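Local coordinates for CELL WALL surface anchor family protein (PDB 2Y1V) that serves as the major pilin of the pneumococcal pilus, probably forming its shaft as subunits join end to end into a covalently linked fibre, at residues 12-17 and 39-44; 46-51 and 120-125; 127-132 and 296-301. All blocks are in the same frame, centred on the assembly; numbering follows the deposited sequence.

Contact 1 of 3, residues 12-17 and 39-44; sequences HKLLAT and GVLPAN
The backbone carbonyl of Asn44 is a flat group met in two ways by Thr17. The amide N of Thr17 lies almost on the line of the C=O bond, 3.0 Å from Asn44 O, while OG1 of Thr17 sits above the carbonyl plane, 52° out of it, and makes a longer bond of 3.3 Å to the same Asn44 O. The side-chain amide of Asn44 has its OD1 beside the Ala16-Thr17 peptide link, where Asn44 OD1 is 3.7 Å from Thr17 N, a contact rather than a hydrogen bond, and its ND2 is bonded to the backbone O of Asp20. Residues Lys23 and Ile24 of helix 22-28 also pack against it. The strand that meets this loop, 8-16, belongs to the N-terminal domain, D1, and carries its intramolecular isopeptide bond: Lys13 NZ is joined covalently to CG of Asn156 on the parallel neighbour, strand 149-167. Residues 18-38, with helix 22-28 among them, form an excursion that leaves the end of this strand and comes back beside it.

The two segments converge as they run, the CA atoms being 9.2 Å apart at Leu14 and Leu41 but 5.8 Å apart at Thr17 and Asn44. At the wider end the gap is bridged by side chains alone. Leu41 has CG anti to its carbonyl carbon, chi1 -71°, and its CD2 branch bridges to Leu14, whose side chain also rests on Tyr153 of strand 149-167. At the narrower end backbone and the Thr17 hydroxyl both take part in the bonding, and Ala16 also touches Met21 and, on helix 22-28, Ile24. Across the hydrophobic end, the closest approach is 3.9 Å, from Leu14 CD2 to Leu41 CD2.

Contact 2 of 3, residues 46-51 and 120-125; sequences KEIAGV and STYVGE
Gly50 O is gripped by two successive amides of the opposing loop, Thr121 N at 2.9 Å and Tyr122 N at 3.0 Å. The first bond is nearly straight, 165° at the hydrogen, and the second is more bent, 140°. This is the tight part of the contact: Ser120 CB approaches the same Gly50 O to 3.2 Å, and Thr121 OG1 lies 3.5 Å from Gly50 CA. Beside it the Tyr122 ring, swung back over Ile48 with CG anti to its own backbone N (chi1 177°), receives Ile48 CD1 squarely over one face in a CH-pi contact, 3.9 Å from the ring centroid. Ile48 CG2 touches the ring at CE1. The looser side belongs to partly exposed Ala49, whose CB stays well clear of segment 120-125, and to exposed Lys46. The ring's hydroxyl is held by Glu158 of strand 149-167, and Ser120 OG by Met52 N. Two loop regions of the N-terminal domain thus meet beside the isopeptide-bearing strand 8-16: Ile48 and Val51 lean on its Lys13, while Ile48, Val51 and Tyr122 all pack on Leu130 of strand 129-134.

Contact 3 of 3, residues 127-132 and 296-301; sequences GATLTG and YGNNPD
A mainly polar contact joins Gly127, Thr129 and Leu130, where a loop runs into strand 129-134 of the N-terminal domain, to Tyr296 and Asn298 at the end of strand 288-297, in the second, Cna-B-like domain. It is held by two direct hydrogen bonds and a shared water.

The phenol of Tyr296 reaches across to the turn at Gly127, its OH donating to Gly127 O over 2.8 Å. The bond lies in the plane of the carbonyl, and Gly127 O in turn stands at the edge of the ring, near its plane. The ring's approach to Thr129 is oblique and long, 4.3 Å from Tyr296 CE2 to Thr129 CG2.

Asn298 makes the second link. Its ND2 donates to Leu130 O at 3.1 Å and 164°, arriving on a lone pair, with the acceptor close to the amide plane. The amide stands against Thr129, with CB of that residue 3.7 Å from Asn298 ND2. A water links Asn298 OD1 to that same Leu130 O and to Thr129 OG1: it accepts from the threonine hydroxyl and donates to the two oxygens, the bond to Asn298 OD1 being 2.7 Å. Both polar ends of the asparagine are thus engaged, and together the bonds hold its amide against rotation. Leu130 O receives a further donor, ND2 of Asn205.

Thr129 and Tyr296 both pack on Pro406, and Asn299 bonds to Asp403. The arrangement is consistent with a junction between the first two domains of this elongated, multidomain pilin.

In the fold
The three contacts follow one another along the chain and lie on one side of its centre, all reaching the same mixed sheet. Contacts 1 and 2 have centres 13 Å apart and meet through neighbouring strands 8-16 and 45-47, where Leu15 N probably bonds to Lys46 O (2.6 Å) and His12 ND1 to Glu47 OE2 (2.8 Å). Contacts 2 and 3 are closer, with centres 11 Å apart, joined by Asn299 ND2 to Ser120 O and by Leu130, which also touches Asn156 at the far end of the isopeptide bond. Contacts 1 and 3 do not touch, their nearest atoms being about 5 Å apart. The side chain of Tyr296 lies about 13 Å from a bound nickel ion.

Contact 1 of 3, residues 12-17 and 39-44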
ATOM      1  N   HIS A  12     -15.458  26.917  26.502  1.00 43.83           N
ATOM      2  CA  HIS A  12     -16.310  26.180  25.597  1.00 45.38           C
ATOM      3  C   HIS A  12     -15.663  26.317  24.248  1.00 45.03           C
ATOM      4  O   HIS A  12     -15.373  27.417  23.787  1.00 45.64           O
ATOM      5  CB  HIS A  12     -17.735  26.737  25.587  1.00 47.62           C
ATOM      6  CG  HIS A  12     -18.337  26.875  26.951  1.00 50.76           C
ATOM      7  ND1 HIS A  12     -19.242  25.969  27.464  1.00 52.70           N
ATOM      8  CD2 HIS A  12     -18.153  27.809  27.914  1.00 53.31           C
ATOM      9  CE1 HIS A  12     -19.598  26.344  28.681  1.00 54.39           C
ATOM     10  NE2 HIS A  12     -18.949  27.457  28.978  1.00 59.68           N
ATOM     11  N   LYS A  13     -15.396  25.188  23.627  1.00 45.72           N
ATOM     12  CA  LYS A  13     -14.716  25.193  22.370  1.00 44.72           C
ATOM     13  C   LYS A  13     -15.800  25.130  21.321  1.00 46.11           C
ATOM     14  O   LYS A  13     -16.579  24.181  21.276  1.00 46.56           O
ATOM     15  CB  LYS A  13     -13.821  23.976  22.287  1.00 45.09           C
ATOM     16  CG  LYS A  13     -12.500  24.257  21.672  1.00 44.73           C
ATOM     17  CD  LYS A  13     -12.682  24.804  20.314  1.00 46.36           C
ATOM     18  CE  LYS A  13     -11.389  25.344  19.819  1.00 51.35           C
ATOM     19  NZ  LYS A  13     -11.580  25.685  18.422  1.00 43.70           N
ATOM     20  N   LEU A  14     -15.871  26.162  20.496  1.00 46.05           N
ATOM     21  CA  LEU A  14     -16.891  26.221  19.474  1.00 46.98           C
ATOM     22  C   LEU A  14     -16.345  25.838  18.103  1.00 46.67           C
ATOM     23  O   LEU A  14     -15.248  26.239  17.720  1.00 45.49           O
ATOM     24  CB  LEU A  14     -17.502  27.625  19.436  1.00 47.58           C
ATOM     25  CG  LEU A  14     -18.748  27.895  20.292  1.00 46.48           C
ATOM     26  CD1 LEU A  14     -18.785  27.064  21.571  1.00 45.24           C
ATOM     27  CD2 LEU A  14     -18.898  29.394  20.585  1.00 39.39           C
ATOM     28  N   LEU A  15     -17.123  25.051  17.373  1.00 47.14           N
ATOM     29  CA  LEU A  15     -16.799  24.696  16.001  1.00 47.80           C
ATOM     30  C   LEU A  15     -17.720  25.434  15.015  1.00 48.98           C
ATOM     31  O   LEU A  15     -18.946  25.340  15.114  1.00 49.46           O
ATOM     32  CB  LEU A  15     -16.975  23.193  15.833  1.00 47.15           C
ATOM     33  CG  LEU A  15     -16.261  22.495  14.683  1.00 46.22           C
ATOM     34  CD1 LEU A  15     -16.608  21.045  14.778  1.00 44.94           C
ATOM     35  CD2 LEU A  15     -16.699  23.047  13.344  1.00 47.51           C
ATOM     36  N   ALA A  16     -17.149  26.177  14.069  1.00 49.63           N
ATOM     37  CA  ALA A  16     -17.968  26.761  13.006  1.00 50.98           C
ATOM     38  C   ALA A  16     -18.313  25.710  11.949  1.00 52.91           C
ATOM     39  O   ALA A  16     -17.478  25.364  11.120  1.00 51.66           O
ATOM     40  CB  ALA A  16     -17.275  27.927  12.383  1.00 50.69           C
ATOM     41  N   THR A  17     -19.545  25.201  11.980  1.00 56.19           N
ATOM     42  CA  THR A  17     -19.958  24.146  11.040  1.00 58.66           C
ATOM     43  C   THR A  17     -19.885  24.605   9.584  1.00 60.68           C
ATOM     44  O   THR A  17     -19.691  23.803   8.675  1.00 62.36           O
ATOM     45  CB  THR A  17     -21.359  23.586  11.357  1.00 59.80           C
ATOM     46  OG1 THR A  17     -22.347  24.595  11.128  1.00 58.68           O
ATOM     47  CG2 THR A  17     -21.432  23.103  12.818  1.00 57.60           C
ATOM     48  N   GLY A  39     -26.697  31.459  27.092  1.00 64.12           N
ATOM     49  CA  GLY A  39     -27.829  30.536  27.162  1.00 64.68           C
ATOM     50  C   GLY A  39     -27.992  29.666  25.929  1.00 65.48           C
ATOM     51  O   GLY A  39     -28.150  28.456  26.046  1.00 66.08           O
ATOM     52  N   VAL A  40     -27.943  30.285  24.749  1.00 65.98           N
ATOM     53  CA  VAL A  40     -28.134  29.587  23.472  1.00 65.41           C
ATOM     54  C   VAL A  40     -27.126  30.029  22.413  1.00 64.53           C
ATOM     55  O   VAL A  40     -26.847  31.225  22.254  1.00 63.95           O
ATOM     56  CB  VAL A  40     -29.558  29.789  22.915  1.00 67.03           C
ATOM     57  CG1 VAL A  40     -30.128  31.144  23.346  1.00 68.75           C
ATOM     58  CG2 VAL A  40     -29.554  29.664  21.389  1.00 68.42           C
ATOM     59  N   LEU A  41     -26.597  29.057  21.676  1.00 63.81           N
ATOM     60  CA  LEU A  41     -25.519  29.306  20.720  1.00 63.80           C
ATOM     61  C   LEU A  41     -26.022  29.618  19.322  1.00 63.71           C
ATOM     62  O   LEU A  41     -27.098  29.168  18.935  1.00 64.67           O
ATOM     63  CB  LEU A  41     -24.581  28.096  20.654  1.00 63.48           C
ATOM     64  CG  LEU A  41     -23.698  27.855  21.880  1.00 64.02           C
ATOM     65  CD1 LEU A  41     -23.185  26.425  21.891  1.00 63.44           C
ATOM     66  CD2 LEU A  41     -22.549  28.866  21.919  1.00 62.01           C
ATOM     67  N   PRO A  42     -25.232  30.386  18.553  1.00 63.12           N
ATOM     68  CA  PRO A  42     -25.577  30.651  17.167  1.00 63.28           C
ATOM     69  C   PRO A  42     -25.910  29.347  16.450  1.00 64.33           C
ATOM     70  O   PRO A  42     -25.445  28.288  16.864  1.00 64.79           O
ATOM     71  CB  PRO A  42     -24.288  31.263  16.613  1.00 62.47           C
ATOM     72  CG  PRO A  42     -23.705  31.976  17.784  1.00 59.69           C
ATOM     73  CD  PRO A  42     -23.978  31.057  18.945  1.00 61.61           C
ATOM     74  N   ALA A  43     -26.717  29.414  15.396  1.00 65.74           N
ATOM     75  CA  ALA A  43     -27.095  28.203  14.666  1.00 67.00           C
ATOM     76  C   ALA A  43     -25.885  27.650  13.923  1.00 65.96           C
ATOM     77  O   ALA A  43     -25.889  26.527  13.434  1.00 67.13           O
ATOM     78  CB  ALA A  43     -28.234  28.500  13.687  1.00 68.79           C
ATOM     79  N   ASN A  44     -24.842  28.460  13.871  1.00 64.82           N
ATOM     80  CA  ASN A  44     -23.665  28.183  13.070  1.00 63.71           C
ATOM     81  C   ASN A  44     -22.546  27.482  13.852  1.00 62.10           C
ATOM     82  O   ASN A  44     -21.586  26.978  13.265  1.00 61.33           O
ATOM     83  CB  ASN A  44     -23.155  29.514  12.505  1.00 63.23           C
ATOM     84  CG  ASN A  44     -21.703  29.454  12.091  1.00 68.04           C
ATOM     85  OD1 ASN A  44     -21.250  28.456  11.522  1.00 71.36           O
ATOM     86  ND2 ASN A  44     -20.961  30.524  12.369  1.00 67.45           N
TER

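Contact 2 of 3, residues 46-51 and 120-125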
ATOM      1  N   LYS A  46     -21.041  24.888  17.104  1.00 55.11           N
ATOM      2  CA  LYS A  46     -21.308  23.697  17.896  1.00 55.81           C
ATOM      3  C   LYS A  46     -20.218  23.528  18.956  1.00 54.08           C
ATOM      4  O   LYS A  46     -19.058  23.850  18.717  1.00 53.30           O
ATOM      5  CB  LYS A  46     -21.377  22.469  16.989  1.00 56.08           C
ATOM      6  CG  LYS A  46     -21.974  21.239  17.648  1.00 59.95           C
ATOM      7  CD  LYS A  46     -21.853  20.019  16.740  1.00 64.73           C
ATOM      8  CE  LYS A  46     -21.742  18.733  17.557  1.00 67.71           C
ATOM      9  NZ  LYS A  46     -20.612  18.796  18.547  1.00 65.20           N
ATOM     10  N   GLU A  47     -20.591  23.041  20.129  1.00 52.53           N
ATOM     11  CA  GLU A  47     -19.610  22.840  21.177  1.00 53.57           C
ATOM     12  C   GLU A  47     -19.061  21.412  21.186  1.00 52.33           C
ATOM     13  O   GLU A  47     -19.813  20.442  21.270  1.00 51.77           O
ATOM     14  CB  GLU A  47     -20.185  23.195  22.547  1.00 54.96           C
ATOM     15  CG  GLU A  47     -19.158  23.074  23.668  1.00 57.76           C
ATOM     16  CD  GLU A  47     -19.683  23.594  24.981  1.00 61.67           C
ATOM     17  OE1 GLU A  47     -20.854  24.028  25.004  1.00 65.93           O
ATOM     18  OE2 GLU A  47     -18.929  23.571  25.981  1.00 60.95           O
ATOM     19  N   ILE A  48     -17.740  21.310  21.124  1.00 50.82           N
ATOM     20  CA  ILE A  48     -17.053  20.022  21.038  1.00 48.77           C
ATOM     21  C   ILE A  48     -16.157  19.715  22.236  1.00 46.50           C
ATOM     22  O   ILE A  48     -15.534  20.598  22.820  1.00 40.69           O
ATOM     23  CB  ILE A  48     -16.180  19.951  19.776  1.00 48.47           C
ATOM     24  CG1 ILE A  48     -15.173  21.102  19.761  1.00 46.05           C
ATOM     25  CG2 ILE A  48     -17.051  20.011  18.526  1.00 50.66           C
ATOM     26  CD1 ILE A  48     -14.228  21.049  18.574  1.00 42.80           C
ATOM     27  N   ALA A  49     -16.119  18.433  22.588  1.00 47.10           N
ATOM     28  CA  ALA A  49     -15.252  17.926  23.630  1.00 46.34           C
ATOM     29  C   ALA A  49     -13.960  17.430  23.010  1.00 45.57           C
ATOM     30  O   ALA A  49     -13.867  17.268  21.787  1.00 42.69           O
ATOM     31  CB  ALA A  49     -15.927  16.784  24.358  1.00 47.75           C
ATOM     32  N   GLY A  50     -12.988  17.147  23.874  1.00 45.19           N
ATOM     33  CA  GLY A  50     -11.720  16.586  23.456  1.00 44.31           C
ATOM     34  C   GLY A  50     -10.736  17.582  22.889  1.00 43.88           C
ATOM     35  O   GLY A  50      -9.861  17.205  22.121  1.00 46.50           O
ATOM     36  N   VAL A  51     -10.866  18.850  23.256  1.00 42.87           N
ATOM     37  CA  VAL A  51      -9.877  19.850  22.886  1.00 41.69           C
ATOM     38  C   VAL A  51      -9.111  20.230  24.151  1.00 42.90           C
ATOM     39  O   VAL A  51      -9.722  20.478  25.183  1.00 41.07           O
ATOM     40  CB  VAL A  51     -10.558  21.080  22.229  1.00 43.25           C
ATOM     41  CG1 VAL A  51      -9.604  22.236  22.055  1.00 37.96           C
ATOM     42  CG2 VAL A  51     -11.172  20.684  20.892  1.00 41.35           C
ATOM     43  N   SER A 120      -4.848  16.857  21.895  1.00 41.63           N
ATOM     44  CA  SER A 120      -6.297  16.751  21.948  1.00 40.88           C
ATOM     45  C   SER A 120      -6.721  15.373  21.444  1.00 41.55           C
ATOM     46  O   SER A 120      -5.886  14.573  21.031  1.00 41.40           O
ATOM     47  CB  SER A 120      -6.914  17.873  21.111  1.00 39.12           C
ATOM     48  OG  SER A 120      -6.573  19.149  21.670  1.00 36.49           O
ATOM     49  N   THR A 121      -8.011  15.086  21.488  1.00 41.21           N
ATOM     50  CA  THR A 121      -8.483  13.825  20.992  1.00 41.30           C
ATOM     51  C   THR A 121      -9.578  14.026  19.955  1.00 41.41           C
ATOM     52  O   THR A 121      -9.985  13.079  19.275  1.00 41.42           O
ATOM     53  CB  THR A 121      -8.997  12.948  22.154  1.00 41.92           C
ATOM     54  OG1 THR A 121     -10.134  13.581  22.759  1.00 43.21           O
ATOM     55  CG2 THR A 121      -7.889  12.753  23.206  1.00 39.31           C
ATOM     56  N   TYR A 122     -10.047  15.260  19.819  1.00 41.73           N
ATOM     57  CA  TYR A 122     -11.202  15.512  18.946  1.00 42.56           C
ATOM     58  C   TYR A 122     -10.967  15.011  17.546  1.00 42.02           C
ATOM     59  O   TYR A 122      -9.850  15.095  17.024  1.00 42.68           O
ATOM     60  CB  TYR A 122     -11.601  16.987  18.911  1.00 39.69           C
ATOM     61  CG  TYR A 122     -12.730  17.252  17.955  1.00 40.75           C
ATOM     62  CD1 TYR A 122     -14.057  16.958  18.297  1.00 42.89           C
ATOM     63  CD2 TYR A 122     -12.480  17.782  16.704  1.00 37.96           C
ATOM     64  CE1 TYR A 122     -15.092  17.190  17.408  1.00 42.87           C
ATOM     65  CE2 TYR A 122     -13.497  18.009  15.819  1.00 42.07           C
ATOM     66  CZ  TYR A 122     -14.797  17.729  16.164  1.00 42.35           C
ATOM     67  OH  TYR A 122     -15.788  17.988  15.240  1.00 43.86           O
ATOM     68  N   VAL A 123     -12.031  14.488  16.947  1.00 42.66           N
ATOM     69  CA  VAL A 123     -12.007  13.995  15.580  1.00 43.28           C
ATOM     70  C   VAL A 123     -13.367  14.269  14.981  1.00 45.94           C
ATOM     71  O   VAL A 123     -14.384  13.801  15.487  1.00 46.26           O
ATOM     72  CB  VAL A 123     -11.784  12.462  15.518  1.00 43.61           C
ATOM     73  CG1 VAL A 123     -11.721  11.986  14.065  1.00 42.69           C
ATOM     74  CG2 VAL A 123     -10.535  12.065  16.265  1.00 41.25           C
ATOM     75  N   GLY A 124     -13.386  15.006  13.884  1.00 49.96           N
ATOM     76  CA  GLY A 124     -14.640  15.395  13.266  1.00 54.11           C
ATOM     77  C   GLY A 124     -15.370  14.272  12.565  1.00 56.46           C
ATOM     78  O   GLY A 124     -15.024  13.091  12.699  1.00 57.00           O
ATOM     79  N   GLU A 125     -16.405  14.663  11.831  1.00 58.58           N
ATOM     80  CA  GLU A 125     -17.194  13.750  11.030  1.00 60.89           C
ATOM     81  C   GLU A 125     -16.368  13.392   9.800  1.00 60.26           C
ATOM     82  O   GLU A 125     -15.817  14.263   9.128  1.00 59.07           O
ATOM     83  CB  GLU A 125     -18.511  14.417  10.641  1.00 62.37           C
ATOM     84  CG  GLU A 125     -19.249  13.786   9.479  1.00 67.65           C
ATOM     85  CD  GLU A 125     -19.975  14.822   8.633  1.00 73.15           C
ATOM     86  OE1 GLU A 125     -19.289  15.628   7.953  1.00 72.82           O
ATOM     87  OE2 GLU A 125     -21.227  14.828   8.650  1.00 72.65           O
TER

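Contact 3 of 3, residues 127-132 and 296-301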
ATOM      1  N   GLY A 127     -13.536  11.888   9.748  1.00 57.67           N
ATOM      2  CA  GLY A 127     -12.112  12.030  10.015  1.00 54.23           C
ATOM      3  C   GLY A 127     -11.555  13.424   9.780  1.00 52.79           C
ATOM      4  O   GLY A 127     -10.424  13.576   9.317  1.00 52.89           O
ATOM      5  N   ALA A 128     -12.336  14.453  10.088  1.00 50.37           N
ATOM      6  CA  ALA A 128     -11.814  15.812   9.972  1.00 48.43           C
ATOM      7  C   ALA A 128     -11.081  16.203  11.250  1.00 46.93           C
ATOM      8  O   ALA A 128     -11.416  15.742  12.347  1.00 47.59           O
ATOM      9  CB  ALA A 128     -12.929  16.801   9.657  1.00 47.29           C
ATOM     10  N   THR A 129     -10.063  17.039  11.103  1.00 44.77           N
ATOM     11  CA  THR A 129      -9.305  17.518  12.240  1.00 43.02           C
ATOM     12  C   THR A 129      -9.494  19.025  12.333  1.00 42.37           C
ATOM     13  O   THR A 129      -9.839  19.682  11.336  1.00 42.03           O
ATOM     14  CB  THR A 129      -7.781  17.196  12.114  1.00 42.38           C
ATOM     15  OG1 THR A 129      -7.263  17.729  10.895  1.00 48.77           O
ATOM     16  CG2 THR A 129      -7.525  15.722  12.106  1.00 45.82           C
ATOM     17  N   LEU A 130      -9.255  19.576  13.517  1.00 41.61           N
ATOM     18  CA  LEU A 130      -9.374  21.008  13.715  1.00 43.36           C
ATOM     19  C   LEU A 130      -8.272  21.733  12.953  1.00 44.52           C
ATOM     20  O   LEU A 130      -7.095  21.370  13.075  1.00 43.66           O
ATOM     21  CB  LEU A 130      -9.273  21.347  15.196  1.00 42.63           C
ATOM     22  CG  LEU A 130     -10.410  20.827  16.054  1.00 44.70           C
ATOM     23  CD1 LEU A 130     -10.146  21.127  17.514  1.00 42.37           C
ATOM     24  CD2 LEU A 130     -11.750  21.407  15.590  1.00 43.55           C
ATOM     25  N   THR A 131      -8.654  22.753  12.180  1.00 44.79           N
ATOM     26  CA  THR A 131      -7.694  23.565  11.432  1.00 46.67           C
ATOM     27  C   THR A 131      -7.524  25.002  11.956  1.00 48.53           C
ATOM     28  O   THR A 131      -6.578  25.290  12.674  1.00 49.77           O
ATOM     29  CB  THR A 131      -8.044  23.630   9.935  1.00 47.80           C
ATOM     30  OG1 THR A 131      -9.425  23.979   9.774  1.00 46.64           O
ATOM     31  CG2 THR A 131      -7.763  22.294   9.265  1.00 48.62           C
ATOM     32  N   GLY A 132      -8.423  25.904  11.576  1.00 50.46           N
ATOM     33  CA  GLY A 132      -8.307  27.318  11.955  1.00 50.33           C
ATOM     34  C   GLY A 132      -8.929  27.648  13.299  1.00 50.48           C
ATOM     35  O   GLY A 132      -9.765  26.907  13.813  1.00 52.03           O
ATOM     36  N   TYR A 296      -2.031  10.368   9.211  1.00 36.95           N
ATOM     37  CA  TYR A 296      -1.907  11.780   9.559  1.00 38.61           C
ATOM     38  C   TYR A 296      -2.679  12.086  10.843  1.00 38.95           C
ATOM     39  O   TYR A 296      -3.429  11.255  11.345  1.00 41.71           O
ATOM     40  CB  TYR A 296      -2.450  12.648   8.418  1.00 36.91           C
ATOM     41  CG  TYR A 296      -3.966  12.609   8.299  1.00 33.63           C
ATOM     42  CD1 TYR A 296      -4.622  11.500   7.765  1.00 34.51           C
ATOM     43  CD2 TYR A 296      -4.746  13.683   8.724  1.00 33.85           C
ATOM     44  CE1 TYR A 296      -6.038  11.459   7.649  1.00 23.84           C
ATOM     45  CE2 TYR A 296      -6.138  13.653   8.617  1.00 27.37           C
ATOM     46  CZ  TYR A 296      -6.772  12.536   8.085  1.00 28.24           C
ATOM     47  OH  TYR A 296      -8.147  12.510   8.005  1.00 38.82           O
ATOM     48  N   GLY A 297      -2.479  13.281  11.376  1.00 38.10           N
ATOM     49  CA  GLY A 297      -3.154  13.681  12.585  1.00 37.16           C
ATOM     50  C   GLY A 297      -2.640  14.982  13.133  1.00 38.29           C
ATOM     51  O   GLY A 297      -1.564  15.469  12.738  1.00 39.39           O
ATOM     52  N   ASN A 298      -3.424  15.574  14.029  1.00 38.22           N
ATOM     53  CA  ASN A 298      -2.923  16.708  14.807  1.00 38.42           C
ATOM     54  C   ASN A 298      -1.990  16.215  15.915  1.00 36.98           C
ATOM     55  O   ASN A 298      -1.199  16.982  16.464  1.00 36.95           O
ATOM     56  CB  ASN A 298      -4.087  17.517  15.381  1.00 38.16           C
ATOM     57  CG  ASN A 298      -4.730  18.418  14.341  1.00 39.73           C
ATOM     58  OD1 ASN A 298      -4.206  18.578  13.236  1.00 43.37           O
ATOM     59  ND2 ASN A 298      -5.852  19.031  14.698  1.00 36.59           N
ATOM     60  N   ASN A 299      -2.126  14.929  16.244  1.00 36.76           N
ATOM     61  CA  ASN A 299      -1.271  14.244  17.211  1.00 37.00           C
ATOM     62  C   ASN A 299      -0.308  13.368  16.416  1.00 37.27           C
ATOM     63  O   ASN A 299      -0.623  12.996  15.277  1.00 41.32           O
ATOM     64  CB  ASN A 299      -2.106  13.358  18.144  1.00 35.96           C
ATOM     65  CG  ASN A 299      -3.230  14.111  18.823  1.00 35.51           C
ATOM     66  OD1 ASN A 299      -3.166  15.320  18.985  1.00 34.72           O
ATOM     67  ND2 ASN A 299      -4.263  13.389  19.238  1.00 37.72           N
ATOM     68  N   PRO A 300       0.860  13.033  16.986  1.00 34.30           N
ATOM     69  CA  PRO A 300       1.751  12.156  16.215  1.00 34.71           C
ATOM     70  C   PRO A 300       1.079  10.807  15.955  1.00 37.85           C
ATOM     71  O   PRO A 300       0.271  10.352  16.775  1.00 35.96           O
ATOM     72  CB  PRO A 300       2.968  11.978  17.131  1.00 31.94           C
ATOM     73  CG  PRO A 300       2.931  13.181  18.044  1.00 29.42           C
ATOM     74  CD  PRO A 300       1.449  13.444  18.271  1.00 32.66           C
ATOM     75  N   ASP A 301       1.420  10.179  14.828  1.00 38.99           N
ATOM     76  CA  ASP A 301       0.778   8.943  14.412  1.00 39.79           C
ATOM     77  C   ASP A 301       1.802   7.863  14.069  1.00 41.08           C
ATOM     78  O   ASP A 301       2.858   8.144  13.493  1.00 40.77           O
ATOM     79  CB  ASP A 301      -0.183   9.181  13.226  1.00 38.91           C
ATOM     80  CG  ASP A 301      -1.253   8.086  13.111  1.00 44.84           C
ATOM     81  OD1 ASP A 301      -2.194   8.074  13.940  1.00 45.92           O
ATOM     82  OD2 ASP A 301      -1.160   7.236  12.195  1.00 46.30           O
TER
HETATM   83  O   HOH W   1      -5.352  19.926  11.223  1.00 45.96           O